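PDB 5CYX: cadherin-related family member 2 from Mus musculus, which probably links neighbouring microvilli by forming calcium-dependent heterophilic adhesion complexes with CDHR5 through its extracellular cadherin repeats, of which the first three are present here. Local coordinates for residues T239-V244 with I278-S283; N156-L161 with Y181-K186; N101-L106 with A129-T134; V14-D19 with S64-E69. All blocks are in the same frame, centred on the assembly; numbering follows the deposited sequence.

Contact 1: residues T239-V244 with I278-S283; sequences TSVLTV and IFVNGS
Val241 and Leu242 both bond to the backbone of Ile278, where two antiparallel strands of the third cadherin repeat run with axes 4.7 Å apart. Among the backbone bonds, Val241 N gives to Ile278 O at 2.8 Å, somewhat bent, while Ile278 N returns an almost straight bond to Leu242 O (2.9 Å, 172° at the hydrogen). Two residues thus face one, a beta bulge in strand 240-248, and Val241 has roughly helical backbone angles (phi/psi -117°/-55°), as is usual at the first position of a classic bulge. Further along, Val280 N bonds to Thr239 O at 3.0 Å, and the same oxygen also takes a CA-H contact from Phe279 CA at 3.2 Å.

The apolar contacts are between branches. Leu242 and Ile278 lie side by side and point the same way, with Leu242 CD2 3.7 Å from Ile278 CD1; Val244 CG1 approaches that CD1 more loosely. Val241 CG2 meets Val280 CG2 at 4.1 Å, the two valines crossing at about a right angle. Ala229 and Val231 of strand 228-231, in the facing sheet, pack onto this side. Phe279 CB stays near Thr239 O, but its ring leads away.

Every hydrogen bond between the two strands is made by main-chain atoms, whereas the aliphatic branches contribute the hydrophobic cover between the two sheets of the repeat.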
# COMPACT_ATOMS: atom_id res chain seq x y z
N THR A 239 -24.14 -52.81 -23.82
CA THR A 239 -25.48 -52.33 -23.40
C THR A 239 -25.37 -51.14 -22.44
O THR A 239 -24.66 -51.22 -21.43
CB THR A 239 -26.28 -53.47 -22.72
OG1 THR A 239 -26.35 -54.59 -23.59
CG2 THR A 239 -27.72 -53.05 -22.37
N SER A 240 -26.08 -50.05 -22.74
CA SER A 240 -26.19 -48.92 -21.80
C SER A 240 -26.86 -49.36 -20.50
O SER A 240 -27.78 -50.16 -20.51
CB SER A 240 -27.04 -47.79 -22.37
OG SER A 240 -26.44 -47.24 -23.50
N VAL A 241 -26.37 -48.82 -19.40
CA VAL A 241 -26.90 -49.10 -18.09
C VAL A 241 -27.47 -47.81 -17.49
O VAL A 241 -28.62 -47.78 -17.07
CB VAL A 241 -25.81 -49.70 -17.19
CG1 VAL A 241 -26.35 -50.00 -15.79
CG2 VAL A 241 -25.30 -50.97 -17.83
N LEU A 242 -26.65 -46.76 -17.43
CA LEU A 242 -27.11 -45.42 -17.04
C LEU A 242 -26.09 -44.35 -17.39
O LEU A 242 -24.91 -44.65 -17.64
CB LEU A 242 -27.41 -45.33 -15.54
CG LEU A 242 -26.23 -45.19 -14.57
CD1 LEU A 242 -26.75 -44.74 -13.22
CD2 LEU A 242 -25.43 -46.48 -14.49
N THR A 243 -26.57 -43.11 -17.36
CA THR A 243 -25.75 -41.94 -17.56
C THR A 243 -25.52 -41.22 -16.24
O THR A 243 -26.49 -40.92 -15.53
CB THR A 243 -26.46 -40.99 -18.51
OG1 THR A 243 -26.92 -41.75 -19.62
CG2 THR A 243 -25.50 -39.86 -19.00
N VAL A 244 -24.26 -40.95 -15.92
CA VAL A 244 -23.92 -40.02 -14.85
C VAL A 244 -23.42 -38.74 -15.47
O VAL A 244 -22.99 -38.73 -16.62
CB VAL A 244 -22.87 -40.58 -13.86
CG1 VAL A 244 -23.45 -41.75 -13.09
CG2 VAL A 244 -21.58 -41.00 -14.54
N ILE A 278 -22.42 -45.43 -18.85
CA ILE A 278 -21.88 -46.65 -18.28
C ILE A 278 -22.45 -47.84 -19.02
O ILE A 278 -23.67 -48.00 -19.13
CB ILE A 278 -22.22 -46.75 -16.77
CG1 ILE A 278 -21.44 -45.68 -15.98
CG2 ILE A 278 -21.96 -48.16 -16.24
CD1 ILE A 278 -21.90 -45.49 -14.55
N PHE A 279 -21.56 -48.70 -19.51
CA PHE A 279 -21.94 -49.81 -20.35
C PHE A 279 -21.42 -51.16 -19.85
O PHE A 279 -20.44 -51.22 -19.08
CB PHE A 279 -21.49 -49.58 -21.80
CG PHE A 279 -20.00 -49.34 -21.99
CD1 PHE A 279 -19.13 -50.39 -22.24
CD2 PHE A 279 -19.49 -48.04 -22.00
CE1 PHE A 279 -17.78 -50.17 -22.48
CE2 PHE A 279 -18.14 -47.81 -22.19
CZ PHE A 279 -17.28 -48.87 -22.46
N VAL A 280 -22.08 -52.23 -20.31
CA VAL A 280 -21.66 -53.60 -20.05
C VAL A 280 -20.36 -53.87 -20.83
O VAL A 280 -20.33 -53.71 -22.07
CB VAL A 280 -22.77 -54.61 -20.43
CG1 VAL A 280 -22.22 -56.05 -20.47
CG2 VAL A 280 -23.95 -54.50 -19.46
N ASN A 281 -19.32 -54.28 -20.11
CA ASN A 281 -17.96 -54.44 -20.65
C ASN A 281 -17.41 -55.86 -20.45
O ASN A 281 -16.21 -56.13 -20.60
CB ASN A 281 -17.12 -53.41 -19.95
CG ASN A 281 -15.72 -53.29 -20.49
OD1 ASN A 281 -15.50 -52.94 -21.69
ND2 ASN A 281 -14.75 -53.54 -19.61
N GLY A 282 -18.30 -56.78 -20.09
CA GLY A 282 -17.92 -58.16 -19.79
C GLY A 282 -19.13 -59.02 -19.57
O GLY A 282 -20.26 -58.52 -19.45
N SER A 283 -18.90 -60.33 -19.54
CA SER A 283 -19.95 -61.27 -19.18
C SER A 283 -20.40 -61.01 -17.73
O SER A 283 -19.57 -61.00 -16.83
CB SER A 283 -19.44 -62.69 -19.33
OG SER A 283 -20.52 -63.56 -19.51

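Contact 2: residues N156-L161 with Y181-K186; sequences NLFRIL and YQLELK
Phe158 drives the edge of its ring into the face of Tyr181, a T-shaped pair with centroids 5.5 Å apart and planes at 80°. The touching corner is Phe158 CE2, which stands 3.9 Å from Tyr181 CG, above the tyrosine ring but shifted toward its rim. Both side chains place CG beside their own backbone N (chi1 -59° in Phe158, -56° in Tyr181), and this brings the rings together in the gap between the strands.

Next to the aromatic pair, Leu183 sends CD1 to the Phe158 ring, reaching CD2 at 3.9 Å, the two side chains crossing at about a right angle. One step further along both strands, Ile160 CD1 and Leu185 CD1 touch at 4.1 Å, end methyl to end methyl. Leu157 also comes up against the Tyr181 ring, too closely modelled for its geometry to be relied on.

Strand 158-160 belongs to one sheet of the second cadherin repeat and strand 181-186 to the other; their axes pass 10.3 Å apart, so side chains alone span the gap. Around them, Ile210 packs on both Phe158 and Leu183, Leu168 adds to the cover of Phe158, and Ile166 touches Ile160 and Leu183. Main-chain bonds from Leu157 to Asn169 and from Arg159 to Val167 hold the first strand in its sheet. On the outer side, Arg159 NH2 bonds to Gly121 O of a second subunit.

Across this interface the chemistry is wholly apolar and aromatic: here the two sheets meet by burial and shape, with the T-shaped pair adding a directional element.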
# COMPACT_ATOMS: atom_id res chain seq x y z
N ASN A 156 -14.70 -4.54 2.00
CA ASN A 156 -13.35 -4.87 2.48
C ASN A 156 -12.36 -5.17 1.32
O ASN A 156 -11.17 -5.34 1.55
CB ASN A 156 -13.44 -6.16 3.29
CG ASN A 156 -12.13 -6.46 4.04
OD1 ASN A 156 -11.61 -5.59 4.68
ND2 ASN A 156 -11.62 -7.68 3.94
N LEU A 157 -12.90 -5.33 0.12
CA LEU A 157 -12.21 -5.93 -1.02
C LEU A 157 -11.19 -5.01 -1.68
O LEU A 157 -10.21 -5.49 -2.25
CB LEU A 157 -13.27 -6.33 -2.09
CG LEU A 157 -12.95 -7.39 -3.11
CD1 LEU A 157 -12.20 -8.60 -2.60
CD2 LEU A 157 -14.24 -7.88 -3.75
N PHE A 158 -11.42 -3.70 -1.62
CA PHE A 158 -10.64 -2.76 -2.40
C PHE A 158 -10.32 -1.59 -1.55
O PHE A 158 -11.10 -1.23 -0.72
CB PHE A 158 -11.39 -2.24 -3.61
CG PHE A 158 -11.82 -3.30 -4.55
CD1 PHE A 158 -10.88 -3.93 -5.39
CD2 PHE A 158 -13.18 -3.60 -4.73
CE1 PHE A 158 -11.28 -4.87 -6.32
CE2 PHE A 158 -13.57 -4.58 -5.62
CZ PHE A 158 -12.61 -5.19 -6.43
N ARG A 159 -9.17 -0.97 -1.81
CA ARG A 159 -8.78 0.20 -1.07
C ARG A 159 -7.97 1.11 -1.98
O ARG A 159 -7.33 0.64 -2.89
CB ARG A 159 -7.97 -0.20 0.13
CG ARG A 159 -6.69 -1.03 -0.15
CD ARG A 159 -6.11 -1.50 1.21
NE ARG A 159 -4.91 -2.34 1.11
CZ ARG A 159 -3.67 -1.92 0.78
NH1 ARG A 159 -3.45 -0.65 0.47
NH2 ARG A 159 -2.65 -2.77 0.76
N ILE A 160 -7.92 2.39 -1.67
CA ILE A 160 -7.32 3.33 -2.56
C ILE A 160 -6.21 4.10 -1.89
O ILE A 160 -6.28 4.41 -0.70
CB ILE A 160 -8.39 4.27 -3.20
CG1 ILE A 160 -7.80 4.90 -4.44
CG2 ILE A 160 -8.86 5.31 -2.18
CD1 ILE A 160 -8.85 5.27 -5.49
N LEU A 161 -5.17 4.33 -2.64
CA LEU A 161 -3.94 4.99 -2.14
C LEU A 161 -3.98 6.46 -2.53
O LEU A 161 -4.68 6.87 -3.48
CB LEU A 161 -2.68 4.37 -2.77
CG LEU A 161 -2.36 2.90 -2.52
CD1 LEU A 161 -1.11 2.51 -3.32
CD2 LEU A 161 -2.12 2.65 -1.04
N TYR A 181 -17.88 -5.90 -10.07
CA TYR A 181 -17.99 -4.84 -9.10
C TYR A 181 -17.99 -3.51 -9.84
O TYR A 181 -17.36 -3.37 -10.87
CB TYR A 181 -16.87 -4.85 -8.06
CG TYR A 181 -16.72 -6.14 -7.28
CD1 TYR A 181 -15.92 -7.16 -7.76
CD2 TYR A 181 -17.37 -6.34 -6.04
CE1 TYR A 181 -15.82 -8.35 -7.11
CE2 TYR A 181 -17.27 -7.52 -5.36
CZ TYR A 181 -16.50 -8.52 -5.88
OH TYR A 181 -16.36 -9.71 -5.24
N GLN A 182 -18.70 -2.55 -9.27
CA GLN A 182 -18.65 -1.20 -9.68
C GLN A 182 -18.32 -0.36 -8.45
O GLN A 182 -19.06 -0.35 -7.47
CB GLN A 182 -20.01 -0.75 -10.23
CG GLN A 182 -19.95 0.68 -10.76
CD GLN A 182 -21.33 1.20 -11.09
OE1 GLN A 182 -21.94 0.72 -12.02
NE2 GLN A 182 -21.83 2.17 -10.34
N LEU A 183 -17.25 0.39 -8.57
CA LEU A 183 -16.77 1.25 -7.52
C LEU A 183 -17.12 2.66 -7.93
O LEU A 183 -16.87 3.04 -9.09
CB LEU A 183 -15.26 1.15 -7.39
CG LEU A 183 -14.59 -0.05 -6.75
CD1 LEU A 183 -14.86 -1.34 -7.47
CD2 LEU A 183 -13.10 0.23 -6.74
N GLU A 184 -17.65 3.43 -6.99
CA GLU A 184 -17.80 4.86 -7.14
C GLU A 184 -16.68 5.57 -6.35
O GLU A 184 -16.53 5.29 -5.18
CB GLU A 184 -19.16 5.30 -6.62
CG GLU A 184 -19.30 6.79 -6.51
CD GLU A 184 -20.68 7.22 -6.07
OE1 GLU A 184 -21.59 6.37 -5.90
OE2 GLU A 184 -20.86 8.43 -5.95
N LEU A 185 -15.96 6.50 -6.98
CA LEU A 185 -14.87 7.27 -6.30
C LEU A 185 -15.12 8.74 -6.35
O LEU A 185 -15.93 9.24 -7.15
CB LEU A 185 -13.51 7.05 -6.96
CG LEU A 185 -13.23 5.72 -7.60
CD1 LEU A 185 -11.84 5.77 -8.26
CD2 LEU A 185 -13.26 4.62 -6.57
N LYS A 186 -14.41 9.45 -5.48
CA LYS A 186 -14.20 10.89 -5.68
C LYS A 186 -12.77 11.30 -5.30
O LYS A 186 -12.02 10.52 -4.73
CB LYS A 186 -15.22 11.75 -4.95
CG LYS A 186 -15.20 11.60 -3.44
CD LYS A 186 -16.09 12.61 -2.72
CE LYS A 186 -15.77 12.56 -1.21
NZ LYS A 186 -16.74 13.27 -0.33

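Contact 3: residues N101-L106 with A129-T134; sequences NIPVFL and AEDKDT. With CA (calcium ion), chain D; CA (calcium ion), chain C.
Asn101 and Asp133 grip each other twice at the tight, metal-bound end of this contact. Asn101 N bonds to Asp133 OD2 at 2.8 Å, using that oxygen's syn lone pair, while Asn101 ND2 approaches OD1 from above the carboxylate plane at 3.0 Å in a straight bond (166°). Each Asp133 oxygen also binds a different calcium. The ion held by OD2 is bound by Asn101 O (2.3 Å) and by both oxygens of Asp131; Asn99, Ala137 and Asp189 complete it. Asp131 OD1 further accepts from Asp133 N, an Asx turn that fixes the two aspartates relative to one another.

Toward solvent the packing thins. Ile102 turns away, and a water spans the gap from Ile102 O (2.6 Å) to Lys132 N (3.0 Å). Beyond it Val104 and Glu130, both exposed, form a single antiparallel hydrogen-bonded bridge.

Packing closes again where Ala129 CB sits over the centre of the Phe105 ring at 3.7 Å, a CH-pi contact. Ala187 of strand 180-189 and residues of strand 140-148, Tyr142 and Val140, back this end, so the chain just after the DXNDN linker motif, and the start of the DXD loop, rest on the sandwich of the second repeat.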
# COMPACT_ATOMS: atom_id res chain seq x y z
N ASN A 101 -10.32 26.01 -7.43
CA ASN A 101 -10.44 24.93 -8.44
C ASN A 101 -10.74 23.58 -7.81
O ASN A 101 -10.39 23.38 -6.64
CB ASN A 101 -9.23 24.85 -9.35
CG ASN A 101 -9.18 25.98 -10.34
OD1 ASN A 101 -9.90 25.98 -11.35
ND2 ASN A 101 -8.35 26.95 -10.07
N ILE A 102 -11.45 22.72 -8.57
CA ILE A 102 -11.71 21.33 -8.17
C ILE A 102 -10.78 20.29 -8.84
O ILE A 102 -10.24 20.52 -9.95
CB ILE A 102 -13.16 20.87 -8.39
CG1 ILE A 102 -13.54 20.86 -9.90
CG2 ILE A 102 -14.16 21.79 -7.67
CD1 ILE A 102 -14.92 20.27 -10.14
N PRO A 103 -10.64 19.12 -8.20
CA PRO A 103 -9.96 18.00 -8.81
C PRO A 103 -10.77 17.49 -9.99
O PRO A 103 -11.97 17.27 -9.84
CB PRO A 103 -9.95 16.95 -7.70
CG PRO A 103 -9.94 17.74 -6.44
CD PRO A 103 -10.90 18.86 -6.77
N VAL A 104 -10.11 17.31 -11.12
CA VAL A 104 -10.78 16.88 -12.35
C VAL A 104 -10.06 15.62 -12.90
O VAL A 104 -8.82 15.52 -12.86
CB VAL A 104 -10.82 18.00 -13.45
CG1 VAL A 104 -11.86 19.05 -13.10
CG2 VAL A 104 -9.45 18.67 -13.63
N PHE A 105 -10.88 14.67 -13.35
CA PHE A 105 -10.47 13.45 -14.02
C PHE A 105 -10.84 13.67 -15.48
O PHE A 105 -11.83 14.35 -15.72
CB PHE A 105 -11.35 12.27 -13.57
CG PHE A 105 -11.20 11.86 -12.10
CD1 PHE A 105 -10.28 10.92 -11.73
CD2 PHE A 105 -12.06 12.35 -11.14
CE1 PHE A 105 -10.15 10.51 -10.39
CE2 PHE A 105 -11.97 11.94 -9.82
CZ PHE A 105 -11.01 11.02 -9.44
N LEU A 106 -10.14 13.03 -16.41
CA LEU A 106 -10.43 13.13 -17.87
C LEU A 106 -11.70 12.39 -18.39
O LEU A 106 -12.28 12.81 -19.38
CB LEU A 106 -9.21 12.65 -18.68
CG LEU A 106 -7.97 13.55 -18.56
CD1 LEU A 106 -6.73 12.78 -19.00
CD2 LEU A 106 -8.14 14.84 -19.38
N ALA A 129 -6.56 12.41 -10.78
CA ALA A 129 -7.26 13.69 -10.84
C ALA A 129 -6.25 14.78 -10.63
O ALA A 129 -5.28 14.59 -9.94
CB ALA A 129 -8.40 13.78 -9.85
N GLU A 130 -6.48 15.92 -11.28
CA GLU A 130 -5.59 17.06 -11.14
C GLU A 130 -6.41 18.24 -10.69
O GLU A 130 -7.57 18.37 -11.07
CB GLU A 130 -4.90 17.36 -12.49
CG GLU A 130 -3.93 16.26 -12.84
CD GLU A 130 -3.44 16.34 -14.27
OE1 GLU A 130 -4.29 16.51 -15.21
OE2 GLU A 130 -2.21 16.22 -14.43
N ASP A 131 -5.79 19.08 -9.90
CA ASP A 131 -6.43 20.26 -9.34
C ASP A 131 -5.46 21.39 -9.58
O ASP A 131 -4.33 21.34 -9.11
CB ASP A 131 -6.67 20.06 -7.84
CG ASP A 131 -7.41 21.22 -7.18
OD1 ASP A 131 -7.08 22.40 -7.37
OD2 ASP A 131 -8.33 20.96 -6.38
N LYS A 132 -5.93 22.42 -10.27
CA LYS A 132 -5.05 23.52 -10.70
C LYS A 132 -4.54 24.46 -9.62
O LYS A 132 -3.64 25.23 -9.88
CB LYS A 132 -5.74 24.33 -11.78
CG LYS A 132 -5.96 23.50 -13.03
CD LYS A 132 -5.47 24.23 -14.26
CE LYS A 132 -6.45 25.32 -14.70
NZ LYS A 132 -5.76 26.48 -15.36
N ASP A 133 -5.10 24.40 -8.40
CA ASP A 133 -4.63 25.27 -7.36
C ASP A 133 -3.23 24.78 -6.93
O ASP A 133 -2.79 23.70 -7.32
CB ASP A 133 -5.60 25.37 -6.17
CG ASP A 133 -7.00 25.82 -6.63
OD1 ASP A 133 -7.09 26.82 -7.40
OD2 ASP A 133 -7.94 25.10 -6.30
N THR A 134 -2.56 25.59 -6.11
CA THR A 134 -1.21 25.33 -5.63
C THR A 134 -1.23 25.14 -4.10
O THR A 134 -2.08 25.72 -3.42
CB THR A 134 -0.34 26.55 -5.97
OG1 THR A 134 -0.26 26.72 -7.41
CG2 THR A 134 1.13 26.40 -5.39
CA CA D . -8.48 23.04 -5.35
CA CA C . -6.65 29.13 -7.21
O HOH W 1 -8.66 21.94 -11.38

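Contact 4: residues V14-D19 with S64-E69; sequences VTLPED and SPLDFE. With CA (calcium ion), chain B; CA (calcium ion), chain C.
Glu18 and Leu66 are where the two backbones come nearest, with Glu18 CA 4.9 Å from Leu66 CA. The first segment is the end of strand 13-17 turning into a loop; the second is irregular throughout, and no strand pairing joins them. A water instead bridges the main chains, lying 2.9 Å from Glu18 O and accepting from Leu66 N.

On the inner side, Leu66 CD1 packs against Leu16 CB at 3.7 Å. Glu18 carries the polar part. Its CG is wedged between backbone N and carbonyl carbon (chi1 75°), and from there the chain extends to set the carboxylate among the metals. OE1 accepts from Phe68 N at 2.8 Å, well above the carboxylate plane, and binds one calcium at 2.4 Å; OE2 binds a second at 2.2 Å. Glu69 crosses Glu18 at about a right angle; Glu69 OE1 binds both ions and Glu69 OE2 the second as well. Asp67 OD1 joins the first calcium at 2.3 Å, along with a water and Asp100. Asp97, Arg98 O, Asp100 and Asp133 complete the second.

Two glutamates thus bridge a calcium pair, the cadherin linker pattern in which the Asp67-Phe68-Glu69 motif supplies acidic ligands. Glu18 OE1 and Glu69 OE1 stand only 3.2 Å apart, a crowding of negative charge that the two cations would offset and that would probably be unfavourable without them.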
# COMPACT_ATOMS: atom_id res chain seq x y z
N VAL A 14 1.47 45.58 -3.61
CA VAL A 14 0.21 45.34 -2.95
C VAL A 14 -0.26 43.89 -3.21
O VAL A 14 -0.16 43.38 -4.35
CB VAL A 14 -0.78 46.41 -3.43
CG1 VAL A 14 -1.41 46.04 -4.78
CG2 VAL A 14 -1.81 46.65 -2.38
N THR A 15 -0.77 43.23 -2.19
CA THR A 15 -1.13 41.83 -2.26
C THR A 15 -2.64 41.72 -2.20
O THR A 15 -3.23 42.17 -1.22
CB THR A 15 -0.55 41.05 -1.05
OG1 THR A 15 0.86 41.15 -1.06
CG2 THR A 15 -0.89 39.59 -1.12
N LEU A 16 -3.27 41.14 -3.23
CA LEU A 16 -4.72 40.90 -3.24
C LEU A 16 -5.07 39.41 -3.31
O LEU A 16 -4.46 38.70 -4.07
CB LEU A 16 -5.36 41.62 -4.44
CG LEU A 16 -5.12 43.14 -4.41
CD1 LEU A 16 -5.49 43.83 -5.73
CD2 LEU A 16 -5.89 43.79 -3.27
N PRO A 17 -6.07 38.94 -2.56
CA PRO A 17 -6.55 37.60 -2.85
C PRO A 17 -7.33 37.51 -4.21
O PRO A 17 -8.11 38.42 -4.54
CB PRO A 17 -7.48 37.31 -1.68
CG PRO A 17 -7.94 38.64 -1.15
CD PRO A 17 -7.02 39.70 -1.71
N GLU A 18 -7.12 36.40 -4.93
CA GLU A 18 -7.71 36.17 -6.23
C GLU A 18 -9.25 36.07 -6.19
O GLU A 18 -9.87 36.27 -7.16
CB GLU A 18 -7.09 34.93 -6.89
CG GLU A 18 -7.50 33.55 -6.36
CD GLU A 18 -7.20 32.42 -7.32
OE1 GLU A 18 -7.31 32.61 -8.59
OE2 GLU A 18 -6.88 31.30 -6.86
N ASP A 19 -9.85 35.82 -5.02
CA ASP A 19 -11.33 35.83 -4.89
C ASP A 19 -11.90 37.21 -4.55
O ASP A 19 -13.08 37.30 -4.21
CB ASP A 19 -11.78 34.80 -3.84
CG ASP A 19 -11.10 35.02 -2.51
OD1 ASP A 19 -10.42 36.04 -2.40
OD2 ASP A 19 -11.26 34.22 -1.58
N SER A 64 -11.69 44.14 -12.99
CA SER A 64 -11.69 42.94 -13.78
C SER A 64 -11.21 41.82 -12.87
O SER A 64 -10.43 42.09 -12.00
CB SER A 64 -10.76 43.12 -14.97
OG SER A 64 -10.62 41.90 -15.65
N PRO A 65 -11.70 40.58 -13.07
CA PRO A 65 -11.40 39.49 -12.15
C PRO A 65 -9.91 39.11 -12.11
O PRO A 65 -9.26 39.09 -13.13
CB PRO A 65 -12.27 38.32 -12.69
CG PRO A 65 -13.36 38.98 -13.48
CD PRO A 65 -12.71 40.18 -14.09
N LEU A 66 -9.42 38.86 -10.90
CA LEU A 66 -8.11 38.37 -10.64
C LEU A 66 -8.14 36.87 -10.75
O LEU A 66 -9.17 36.25 -10.44
CB LEU A 66 -7.73 38.70 -9.18
CG LEU A 66 -7.53 40.16 -8.82
CD1 LEU A 66 -7.17 40.28 -7.34
CD2 LEU A 66 -6.45 40.80 -9.66
N ASP A 67 -7.02 36.27 -11.12
CA ASP A 67 -6.96 34.83 -11.33
C ASP A 67 -5.52 34.38 -11.22
O ASP A 67 -4.72 34.57 -12.13
CB ASP A 67 -7.55 34.44 -12.73
CG ASP A 67 -7.58 32.92 -12.94
OD1 ASP A 67 -7.47 32.14 -11.97
OD2 ASP A 67 -7.65 32.49 -14.07
N PHE A 68 -5.19 33.80 -10.07
CA PHE A 68 -3.87 33.34 -9.80
C PHE A 68 -3.40 32.34 -10.83
O PHE A 68 -2.24 32.37 -11.22
CB PHE A 68 -3.83 32.67 -8.43
CG PHE A 68 -2.48 32.13 -8.09
CD1 PHE A 68 -1.49 32.99 -7.63
CD2 PHE A 68 -2.18 30.78 -8.23
CE1 PHE A 68 -0.24 32.50 -7.28
CE2 PHE A 68 -0.93 30.29 -7.89
CZ PHE A 68 0.04 31.16 -7.45
N GLU A 69 -4.30 31.47 -11.27
CA GLU A 69 -3.93 30.42 -12.21
C GLU A 69 -3.39 30.93 -13.56
O GLU A 69 -2.57 30.24 -14.19
CB GLU A 69 -5.10 29.46 -12.45
CG GLU A 69 -5.28 28.42 -11.36
CD GLU A 69 -5.61 29.01 -9.97
OE1 GLU A 69 -6.54 29.79 -9.78
OE2 GLU A 69 -4.94 28.70 -9.01
CA CA B . -8.49 31.20 -10.12
CA CA C . -6.65 29.13 -7.21
O HOH W 2 -11.31 38.17 -8.80
O HOH W 3 -9.68 29.56 -11.51

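Contact 4 comes first along the chain, bringing 64-69 back to the end of strand 13-17 and closing a loop within the first repeat. Contact 3 closes the next, from the linker at 101-106 to 129-134, and joins first repeat to second. Contact 2 follows, tying the two sheets of the second repeat, and contact 1 closes the last loop inside one sheet of the third. All four lie in series; none nests or crosses. Contacts 3 and 4 touch, sharing a calcium, with Asp133 OD1 3.3 Å from Glu69 OE2. Nearest atoms of contacts 2 and 3 are about 5 Å apart, whereas between contacts 1 and 2 the nearest atoms are about 32 Å apart.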